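Local structure of Thiol:disulfide interchange protein DsbA (Pseudomonas aeruginosa, 4ZL8) at residues D5-A8 against G9-V13; D89-N92 against A93-A97; L126-Y129 against N130-A133; R163-I166 against G167-G170. The protein belongs to the thioredoxin family and probably transfers its own redox-active disulfide to other proteins, so promoting disulfide-bond formation in the periplasm. The protein carries 1 engineered substitution. All blocks are in the same frame, centred on the assembly; numbering follows the deposited sequence. Where two conformers were deposited one is given.

Contact 1 (D5-A8 against G9-V13); sequences DYTA and GKEYV
T7 and K10 close a type II beta turn over A8 and G9: K10 N donates to T7 O at 2.9 Å, and G9 takes the positive phi (100°) of the third turn position. The side chains of E11 and Y12 then fold back over Y6, T7 and A8. E11 bends at chi2 (91°), which carries its carboxylate to the backbone of T7. T7 N donates to E11 OE1 at 2.8 Å, nearly straight (167°), on the syn side of the carboxylate but somewhat out of its plane. E11 CD also sits at the edge of the Y6 ring, 3.9 Å from Y6 CD1, with the two flat groups almost perpendicular. One water links E11 OE2, T7 OG1 and D5 O. Y12 turns a ring face to A8, whose CA makes a CH-pi contact 4.0 Å from the ring centroid. Y6 CB meets the edge of the same ring at Y12 CE2, 3.9 Å away. A second water joins Y12 OH to Y6 O. L178 of helix 172-188 touches Y6, E11 and Y12. Both E11 carboxylate oxygens are thus engaged, one by a backbone N-H and one by water, which should favour the ionised form.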
# COMPACT_ATOMS: atom_id res chain seq x y z
N ASP A 5 0.42 -0.58 25.98
CA ASP A 5 0.02 0.74 26.45
C ASP A 5 -1.11 1.30 25.58
O ASP A 5 -1.87 2.16 26.02
CB ASP A 5 1.22 1.70 26.41
CG ASP A 5 1.01 2.93 27.28
OD1 ASP A 5 -0.13 3.13 27.75
OD2 ASP A 5 1.98 3.68 27.48
N TYR A 6 -1.22 0.78 24.36
CA TYR A 6 -2.27 1.18 23.43
C TYR A 6 -3.63 0.67 23.87
O TYR A 6 -3.72 -0.30 24.62
CB TYR A 6 -1.92 0.67 22.04
CG TYR A 6 -0.57 1.15 21.56
CD1 TYR A 6 -0.40 2.46 21.14
CD2 TYR A 6 0.53 0.32 21.58
CE1 TYR A 6 0.83 2.91 20.71
CE2 TYR A 6 1.75 0.75 21.16
CZ TYR A 6 1.91 2.04 20.73
OH TYR A 6 3.14 2.49 20.33
N THR A 7 -4.69 1.32 23.40
CA THR A 7 -6.04 0.98 23.82
C THR A 7 -6.89 0.77 22.58
O THR A 7 -6.99 1.67 21.74
CB THR A 7 -6.68 2.11 24.64
OG1 THR A 7 -5.89 2.39 25.80
CG2 THR A 7 -8.08 1.71 25.08
N ALA A 8 -7.51 -0.40 22.47
CA ALA A 8 -8.40 -0.67 21.36
C ALA A 8 -9.55 0.34 21.42
O ALA A 8 -10.16 0.55 22.47
CB ALA A 8 -8.92 -2.09 21.43
N GLY A 9 -9.82 0.96 20.27
CA GLY A 9 -10.80 2.02 20.15
C GLY A 9 -10.20 3.41 20.15
O GLY A 9 -10.87 4.37 19.79
N LYS A 10 -8.94 3.52 20.56
CA LYS A 10 -8.25 4.79 20.60
C LYS A 10 -7.22 4.87 19.46
O LYS A 10 -7.52 5.39 18.38
CB LYS A 10 -7.59 4.96 21.98
CG LYS A 10 -6.94 6.30 22.21
CD LYS A 10 -6.58 6.44 23.68
CE LYS A 10 -5.76 7.69 23.96
NZ LYS A 10 -5.48 7.82 25.41
N GLU A 11 -6.03 4.33 19.66
CA GLU A 11 -4.99 4.46 18.65
C GLU A 11 -5.23 3.53 17.45
O GLU A 11 -4.75 3.77 16.37
CB GLU A 11 -3.61 4.20 19.25
CG GLU A 11 -3.20 5.14 20.37
CD GLU A 11 -3.58 4.63 21.74
OE1 GLU A 11 -4.38 3.68 21.85
OE2 GLU A 11 -3.06 5.16 22.75
N TYR A 12 -5.96 2.45 17.68
CA TYR A 12 -6.35 1.51 16.63
C TYR A 12 -7.74 0.98 16.93
O TYR A 12 -8.20 1.08 18.06
CB TYR A 12 -5.37 0.32 16.54
CG TYR A 12 -5.40 -0.62 17.72
CD1 TYR A 12 -6.10 -1.82 17.68
CD2 TYR A 12 -4.70 -0.32 18.88
CE1 TYR A 12 -6.12 -2.67 18.76
CE2 TYR A 12 -4.72 -1.16 19.98
CZ TYR A 12 -5.42 -2.34 19.91
OH TYR A 12 -5.44 -3.19 21.00
N VAL A 13 -8.36 0.38 15.91
CA VAL A 13 -9.61 -0.34 16.14
C VAL A 13 -9.45 -1.77 15.64
O VAL A 13 -8.69 -2.03 14.72
CB VAL A 13 -10.82 0.33 15.45
CG1 VAL A 13 -11.02 1.73 15.96
CG2 VAL A 13 -10.67 0.31 13.92
O HOH W 1 -3.74 4.15 25.21
O HOH W 2 -4.05 -3.23 23.30

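Contact 2 (D89-N92 against A93-A97); sequences DVHN and AVFEA
H91 swings CG anti to its backbone N (chi1 178°), and F95 has an unusual chi1 of -96°; together they send the two rings off the same side of the helix, one turn apart. The pair is an offset edge-to-face contact. The edge of F95 meets the face of H91, with the planes 77° apart and the centroids at 5.2 Å. F95 CE2 does the touching: it lies 3.6 Å from H91 CE1, with H91 NE2 equally near. The H91 ring is held from both nitrogens. ND1 bonds to E87 OE2 and NE2 to E44 OE1, and the two bonds fix the rotation of the ring. F95 also packs on Y35 and Y41, and it touches the redox-active C37-C40 pair. This one-turn spacing on helix 87-99 brings part of the helical domain, inserted into the thioredoxin fold as in other DsbA proteins, against the start of helix 38-52. The helix is distorted at V90. A water that accepts from A93 N and donates to D89 O takes the place of the direct bond between them. Regular bonds resume with V94 N to V90 O at 2.9 Å and F95 N to H91 O at 3.2 Å, the latter almost straight. On another side of the helix V90 CG2 and V94 CG2 lie 4.2 Å apart, V90 against L81 and V94 against M77. The outer side is wetter. N92 O accepts from E96 N at 2.9 Å and also from a water, which donates to E96 OE1 as well. That carboxylate oxygen is further bonded to Y41 OH.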
# COMPACT_ATOMS: atom_id res chain seq x y z
N ASP A 89 11.63 -1.38 -7.55
CA ASP A 89 12.77 -0.74 -8.19
C ASP A 89 12.48 0.70 -8.64
O ASP A 89 13.40 1.52 -8.69
CB ASP A 89 13.21 -1.56 -9.40
CG ASP A 89 13.50 -3.02 -9.06
OD1 ASP A 89 14.25 -3.27 -8.08
OD2 ASP A 89 12.97 -3.90 -9.76
N VAL A 90 11.23 1.00 -8.96
CA VAL A 90 10.84 2.32 -9.46
C VAL A 90 9.94 3.08 -8.47
O VAL A 90 9.50 4.19 -8.76
CB VAL A 90 10.14 2.25 -10.82
CG1 VAL A 90 11.00 1.51 -11.85
CG2 VAL A 90 8.77 1.58 -10.71
N HIS A 91 9.71 2.49 -7.30
CA HIS A 91 8.78 3.04 -6.32
C HIS A 91 9.11 4.49 -5.92
O HIS A 91 8.24 5.38 -6.02
CB HIS A 91 8.78 2.15 -5.07
CG HIS A 91 7.90 2.63 -3.97
ND1 HIS A 91 6.54 2.43 -3.96
CD2 HIS A 91 8.20 3.29 -2.83
CE1 HIS A 91 6.03 2.97 -2.86
NE2 HIS A 91 7.02 3.50 -2.16
N ASN A 92 10.33 4.75 -5.49
CA ASN A 92 10.72 6.09 -5.07
C ASN A 92 10.61 7.04 -6.26
O ASN A 92 10.17 8.18 -6.11
CB ASN A 92 12.15 6.15 -4.51
CG ASN A 92 12.34 5.32 -3.24
OD1 ASN A 92 11.39 4.96 -2.56
ND2 ASN A 92 13.59 5.02 -2.92
N ALA A 93 11.01 6.58 -7.44
CA ALA A 93 10.97 7.43 -8.62
C ALA A 93 9.55 7.87 -8.99
O ALA A 93 9.36 9.00 -9.45
CB ALA A 93 11.63 6.72 -9.81
N VAL A 94 8.58 6.99 -8.80
CA VAL A 94 7.20 7.35 -9.11
C VAL A 94 6.73 8.42 -8.14
O VAL A 94 6.18 9.44 -8.56
CB VAL A 94 6.26 6.12 -9.08
CG1 VAL A 94 4.80 6.55 -9.18
CG2 VAL A 94 6.61 5.16 -10.22
N PHE A 95 6.97 8.23 -6.86
CA PHE A 95 6.64 9.26 -5.88
C PHE A 95 7.34 10.58 -6.22
O PHE A 95 6.72 11.66 -6.11
CB PHE A 95 7.02 8.82 -4.46
CG PHE A 95 5.89 8.21 -3.67
CD1 PHE A 95 4.79 8.97 -3.31
CD2 PHE A 95 5.93 6.88 -3.27
CE1 PHE A 95 3.76 8.44 -2.58
CE2 PHE A 95 4.89 6.34 -2.53
CZ PHE A 95 3.82 7.12 -2.18
N GLU A 96 8.61 10.53 -6.59
CA GLU A 96 9.35 11.76 -6.84
C GLU A 96 8.82 12.45 -8.12
O GLU A 96 8.72 13.68 -8.16
CB GLU A 96 10.86 11.48 -6.94
CG GLU A 96 11.73 12.69 -6.62
CD GLU A 96 11.81 13.05 -5.12
OE1 GLU A 96 11.10 12.44 -4.27
OE2 GLU A 96 12.59 13.96 -4.79
N ALA A 97 8.47 11.66 -9.12
CA ALA A 97 7.94 12.23 -10.37
C ALA A 97 6.67 13.04 -10.10
O ALA A 97 6.49 14.15 -10.59
CB ALA A 97 7.65 11.14 -11.37
O HOH W 3 12.95 4.37 -7.63
O HOH W 4 10.89 9.70 -3.62

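Contact 3 (L126-Y129 against N130-A133); sequences LSTY and NSFA
T128 O is gripped twice by S131, and this is the tight part of the contact. S131 OG donates to it at 2.7 Å, in the carbonyl plane and on a lone pair. S131 N donates at 3.0 Å from well above that plane. The hydroxyl gets there because chi1 of 70° places OG between the backbone N and the carbonyl carbon. One residue earlier, N130 N closes the last turn of the helix on L126 O at 3.2 Å. On the inner side the Y129 ring is buried, packed on P108 and M111 of helix 108-116 and on V73 and T80 of helix 70-84. N130 is the loose, exposed side. Its OD1 lies at the edge of the Y129 ring, 3.6 Å from Y129 CD2, with amide and ring planes nearly perpendicular. On the other side of the N130 backbone a water spans the bend, donating to Y129 O and S131 O. Q76 NE2 is a further partner of Y129 O. S131 OG also bonds to I134 N, so it serves both helices. The arrangement is a tight bend between consecutive helices, 122-129 and 132-148, with serine as the N-cap of the second.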
# COMPACT_ATOMS: atom_id res chain seq x y z
N LEU A 126 2.27 -1.56 -21.09
CA LEU A 126 0.97 -1.28 -21.67
C LEU A 126 0.11 -2.55 -21.77
O LEU A 126 -1.07 -2.51 -21.44
CB LEU A 126 1.13 -0.60 -23.03
CG LEU A 126 1.72 0.82 -22.95
CD1 LEU A 126 2.03 1.33 -24.32
CD2 LEU A 126 0.77 1.78 -22.24
N SER A 127 0.68 -3.66 -22.23
CA SER A 127 -0.06 -4.92 -22.33
C SER A 127 -0.54 -5.38 -20.96
O SER A 127 -1.67 -5.84 -20.80
CB SER A 127 0.81 -6.00 -22.97
OG SER A 127 0.12 -7.24 -23.06
N THR A 128 0.32 -5.26 -19.96
CA THR A 128 -0.05 -5.66 -18.61
C THR A 128 -1.11 -4.72 -18.04
O THR A 128 -2.11 -5.15 -17.47
CB THR A 128 1.19 -5.70 -17.67
OG1 THR A 128 2.16 -6.59 -18.20
CG2 THR A 128 0.80 -6.18 -16.28
N TYR A 129 -0.93 -3.42 -18.23
CA TYR A 129 -1.88 -2.44 -17.71
C TYR A 129 -3.29 -2.72 -18.18
O TYR A 129 -4.24 -2.60 -17.42
CB TYR A 129 -1.43 -1.04 -18.11
CG TYR A 129 -2.25 0.11 -17.54
CD1 TYR A 129 -1.87 0.73 -16.36
CD2 TYR A 129 -3.38 0.59 -18.19
CE1 TYR A 129 -2.59 1.79 -15.84
CE2 TYR A 129 -4.11 1.65 -17.68
CZ TYR A 129 -3.71 2.23 -16.50
OH TYR A 129 -4.43 3.28 -15.97
N ASN A 130 -3.43 -3.11 -19.44
CA ASN A 130 -4.72 -3.33 -20.06
C ASN A 130 -5.21 -4.77 -19.95
O ASN A 130 -6.25 -5.12 -20.50
CB ASN A 130 -4.67 -2.90 -21.53
CG ASN A 130 -4.52 -1.39 -21.68
OD1 ASN A 130 -5.19 -0.63 -21.01
ND2 ASN A 130 -3.60 -0.97 -22.54
N SER A 131 -4.46 -5.60 -19.23
CA SER A 131 -4.73 -7.05 -19.22
C SER A 131 -5.91 -7.45 -18.33
O SER A 131 -6.29 -6.76 -17.38
CB SER A 131 -3.51 -7.82 -18.75
OG SER A 131 -3.26 -7.62 -17.36
N PHE A 132 -6.50 -8.59 -18.66
CA PHE A 132 -7.59 -9.09 -17.84
C PHE A 132 -7.13 -9.41 -16.42
O PHE A 132 -7.88 -9.29 -15.46
CB PHE A 132 -8.30 -10.28 -18.52
CG PHE A 132 -7.43 -11.51 -18.69
CD1 PHE A 132 -7.18 -12.36 -17.63
CD2 PHE A 132 -6.89 -11.83 -19.93
CE1 PHE A 132 -6.41 -13.50 -17.78
CE2 PHE A 132 -6.12 -12.97 -20.08
CZ PHE A 132 -5.87 -13.78 -19.01
N ALA A 133 -5.87 -9.82 -16.27
CA ALA A 133 -5.40 -10.16 -14.94
C ALA A 133 -5.42 -8.94 -14.04
O ALA A 133 -5.76 -9.01 -12.86
CB ALA A 133 -4.00 -10.80 -15.01
O HOH W 5 -6.60 -3.96 -17.10

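Contact 4 (R163-I166 against G167-G170)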
# COMPACT_ATOMS: atom_id res chain seq x y z
N ARG A 163 -6.97 -1.67 12.41
CA ARG A 163 -6.84 -0.52 11.51
C ARG A 163 -6.42 0.71 12.29
O ARG A 163 -6.94 0.96 13.38
CB ARG A 163 -8.17 -0.26 10.79
CG ARG A 163 -8.09 0.77 9.68
CD ARG A 163 -9.47 1.12 9.12
NE ARG A 163 -10.30 1.78 10.10
CZ ARG A 163 -11.59 1.51 10.32
NH1 ARG A 163 -12.23 2.20 11.23
NH2 ARG A 163 -12.23 0.55 9.65
N PHE A 164 -5.49 1.47 11.73
CA PHE A 164 -5.00 2.68 12.40
C PHE A 164 -4.37 3.61 11.38
O PHE A 164 -4.06 3.19 10.27
CB PHE A 164 -4.02 2.35 13.54
CG PHE A 164 -2.88 1.45 13.16
CD1 PHE A 164 -3.08 0.08 13.05
CD2 PHE A 164 -1.58 1.96 12.95
CE1 PHE A 164 -2.03 -0.77 12.72
CE2 PHE A 164 -0.53 1.10 12.64
CZ PHE A 164 -0.76 -0.26 12.52
N ASP A 165 -4.22 4.88 11.73
CA ASP A 165 -3.57 5.80 10.81
C ASP A 165 -2.65 6.72 11.58
O ASP A 165 -2.47 6.55 12.79
CB ASP A 165 -4.59 6.53 9.92
CG ASP A 165 -5.60 7.35 10.69
OD1 ASP A 165 -5.26 7.93 11.73
OD2 ASP A 165 -6.75 7.50 10.20
N ILE A 166 -2.02 7.67 10.91
CA ILE A 166 -1.01 8.48 11.57
C ILE A 166 -1.65 9.32 12.66
O ILE A 166 -1.09 9.50 13.74
CB ILE A 166 -0.21 9.32 10.56
CG1 ILE A 166 0.56 8.39 9.61
CG2 ILE A 166 0.72 10.27 11.29
CD1 ILE A 166 1.23 9.09 8.45
N GLY A 167 -2.85 9.82 12.39
CA GLY A 167 -3.55 10.65 13.37
C GLY A 167 -3.95 9.86 14.60
O GLY A 167 -3.76 10.33 15.73
N SER A 168 -4.47 8.66 14.41
CA SER A 168 -4.92 7.85 15.54
C SER A 168 -3.74 7.38 16.38
O SER A 168 -3.83 7.35 17.60
CB SER A 168 -5.82 6.70 15.09
OG SER A 168 -5.10 5.66 14.47
N ALA A 169 -2.64 7.01 15.72
CA ALA A 169 -1.45 6.55 16.46
C ALA A 169 -0.74 7.69 17.18
O ALA A 169 -0.11 7.46 18.22
CB ALA A 169 -0.50 5.86 15.53
N GLY A 170 -0.84 8.90 16.65
CA GLY A 170 -0.22 10.06 17.27
C GLY A 170 1.07 10.53 16.62
O GLY A 170 1.86 11.25 17.25
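D165 and S168 exchange bonds at the start of a short helix. S168 N donates to D165 OD1 at 2.9 Å, and D165 N donates to S168 OG at 3.0 Å and almost straight (174°). Each side chain therefore serves the other residue's backbone. Both first torsions are close to +60°, setting each polar group between its own backbone N and carbonyl carbon. From there D165 OD1 reaches S168 N and S168 OG reaches D165 N. The methylene of F164 backs the hydroxyl, with F164 CB 3.6 Å from S168 OG. Helical backbone bonds follow: A169 N to D165 O at 3.0 Å, and G170 N to I166 O at 3.0 Å. Further out, S168 OG also bonds to E11 O, which ties the N-terminal loop to this turn. F164 is buried between Y12, strand 155-158 and L178 and L182 of helix 172-188, while I166 and A169 rest on T175 of that helix. A MES molecule, probably from the crystallisation liquor, bonds weakly to G167 N at the helix start. The helix is a single turn. A D165-S168 capping box opens it at the junction with strand 162-165. A Schellman motif closes it, with G171 N bonded to I166 O and G170 as the C-prime residue at positive phi (103°).

Contacts 1 to 4 follow one another along the chain. Contacts 1 and 4 are neighbours, with centres about 9 Å apart. They meet where V13 of strand 13-14 pairs with R163 of strand 162-165, at one side of the thioredoxin sheet, and both rest on helix 172-188. Contacts 2 and 3 lie among the helices between strands 58-64 and 155-158, with centres about 21 Å apart. Contact 3 opens helix 132-148. Contacts 1 and 3 are farthest apart, about 41 Å between centres. Contact 2, in the helical domain, touches the redox-active cysteine pair, and I166 of contact 4, in the thioredoxin fold, lies near it, consistent with an active site between the two.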